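Local coordinates for protein-glutamine gamma-glutamyltransferase 2 (Pagrus major, PDB 1G0D) that probably catalyses the calcium-dependent cross-linking of peptide-bound glutamine to lysine side chains or other primary amines, at residues A[600-605]-A[648-653]. Residues are numbered along the deposited sequence; the frame is centred on the assembly and turned at random.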
# COMPACT_ATOMS: atom_id res chain seq x y z
N PRO A 600 4.53 -20.93 -24.53
CA PRO A 600 4.51 -21.76 -23.33
C PRO A 600 5.85 -21.96 -22.66
O PRO A 600 6.80 -22.39 -23.30
CB PRO A 600 3.94 -23.08 -23.83
CG PRO A 600 3.05 -22.67 -24.98
CD PRO A 600 3.84 -21.60 -25.66
N LEU A 601 5.92 -21.66 -21.36
CA LEU A 601 7.16 -21.85 -20.61
C LEU A 601 6.88 -22.52 -19.27
O LEU A 601 5.72 -22.57 -18.82
CB LEU A 601 7.90 -20.53 -20.37
CG LEU A 601 7.14 -19.29 -19.91
CD1 LEU A 601 6.58 -19.52 -18.53
CD2 LEU A 601 8.08 -18.11 -19.92
N THR A 602 7.95 -23.01 -18.63
CA THR A 602 7.89 -23.70 -17.33
C THR A 602 8.74 -23.02 -16.26
O THR A 602 9.96 -22.82 -16.42
CB THR A 602 8.33 -25.20 -17.45
OG1 THR A 602 7.49 -25.84 -18.40
CG2 THR A 602 8.16 -25.96 -16.14
N ALA A 603 8.06 -22.69 -15.16
CA ALA A 603 8.61 -22.05 -13.97
C ALA A 603 8.76 -23.14 -12.92
O ALA A 603 7.89 -24.02 -12.79
CB ALA A 603 7.66 -20.95 -13.48
N TYR A 604 9.84 -23.06 -12.16
CA TYR A 604 10.19 -24.04 -11.15
C TYR A 604 10.43 -23.45 -9.78
O TYR A 604 11.30 -22.61 -9.61
CB TYR A 604 11.48 -24.75 -11.55
CG TYR A 604 11.37 -25.50 -12.84
CD1 TYR A 604 11.64 -24.89 -14.06
CD2 TYR A 604 10.94 -26.83 -12.86
CE1 TYR A 604 11.48 -25.58 -15.26
CE2 TYR A 604 10.77 -27.52 -14.05
CZ TYR A 604 11.04 -26.90 -15.25
OH TYR A 604 10.81 -27.58 -16.43
N VAL A 605 9.68 -23.91 -8.78
CA VAL A 605 9.90 -23.40 -7.44
C VAL A 605 10.26 -24.57 -6.53
O VAL A 605 9.75 -25.67 -6.70
CB VAL A 605 8.66 -22.58 -6.96
CG1 VAL A 605 7.41 -23.15 -7.57
CG2 VAL A 605 8.63 -22.50 -5.46
N LYS A 648 6.37 -27.19 -10.23
CA LYS A 648 6.57 -26.43 -11.44
C LYS A 648 5.23 -26.24 -12.08
O LYS A 648 4.32 -27.02 -11.86
CB LYS A 648 7.52 -27.15 -12.38
CG LYS A 648 7.30 -28.61 -12.47
CD LYS A 648 6.43 -28.92 -13.64
CE LYS A 648 6.77 -30.28 -14.18
NZ LYS A 648 8.26 -30.50 -14.26
N LEU A 649 5.11 -25.19 -12.88
CA LEU A 649 3.86 -24.83 -13.54
C LEU A 649 4.21 -24.41 -14.97
O LEU A 649 5.31 -23.90 -15.22
CB LEU A 649 3.26 -23.61 -12.81
CG LEU A 649 1.76 -23.34 -12.59
CD1 LEU A 649 1.59 -21.86 -12.24
CD2 LEU A 649 0.92 -23.70 -13.81
N SER A 650 3.32 -24.62 -15.92
CA SER A 650 3.60 -24.18 -17.28
C SER A 650 2.63 -23.08 -17.58
O SER A 650 1.50 -23.13 -17.10
CB SER A 650 3.36 -25.28 -18.27
OG SER A 650 4.57 -25.58 -18.94
N PHE A 651 3.06 -22.07 -18.34
CA PHE A 651 2.17 -20.98 -18.70
C PHE A 651 2.80 -20.14 -19.82
O PHE A 651 3.99 -20.29 -20.12
CB PHE A 651 1.83 -20.12 -17.47
CG PHE A 651 2.98 -19.32 -16.96
CD1 PHE A 651 3.94 -19.90 -16.14
CD2 PHE A 651 3.13 -17.98 -17.32
CE1 PHE A 651 5.03 -19.16 -15.70
CE2 PHE A 651 4.22 -17.25 -16.88
CZ PHE A 651 5.17 -17.84 -16.08
N SER A 652 1.99 -19.30 -20.46
CA SER A 652 2.46 -18.47 -21.57
C SER A 652 2.34 -16.98 -21.24
O SER A 652 1.23 -16.45 -21.16
CB SER A 652 1.63 -18.79 -22.82
OG SER A 652 2.01 -20.05 -23.38
N PRO A 653 3.48 -16.28 -21.07
CA PRO A 653 3.36 -14.86 -20.74
C PRO A 653 2.27 -14.14 -21.56
O PRO A 653 1.89 -14.57 -22.64
CB PRO A 653 4.77 -14.33 -20.97
CG PRO A 653 5.64 -15.50 -20.66
CD PRO A 653 4.89 -16.69 -21.21
O HOH W 1 9.32 -29.78 -17.08
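Leu601 sets its CD1 methyl over one face of the Phe651 ring, a CH-pi contact with CD1 3.4 Å from the ring centroid and 18° off the ring normal. With CG lodged between the backbone N and the carbonyl carbon (chi1 70°), the Phe651 ring is turned back toward strand 601-605, and its edge meets Ala603, whose CB lies in the ring plane 3.9 Å from Phe651 CE1. The other methyl of Leu601, CD2, reaches Pro653 CG at 3.6 Å. An alanine in place of Phe651 would probably leave Leu601 CD1 without its aromatic platform and open a gap beside Ala603. Four backbone bonds make the antiparallel register explicit: Leu601 pairs with Phe651 and Ala603 with Leu649, each by two near-straight N-H...O bonds. The opposite face is more polar. Thr602 OG1 and Ser650 OG share a hydrogen bond of 3.0 Å. Lys648 runs alongside Tyr604, with Lys648 CB lying 3.5 Å from Tyr604 CD2, and a water bridges Lys648 NZ to the phenol OH. Within the C-terminal immunoglobulin-like domain, strand 601-608 runs between 588-590 and 644-651; Leu649 and Phe651 pack inward on strand 628-634, joining the two sheets of the sandwich.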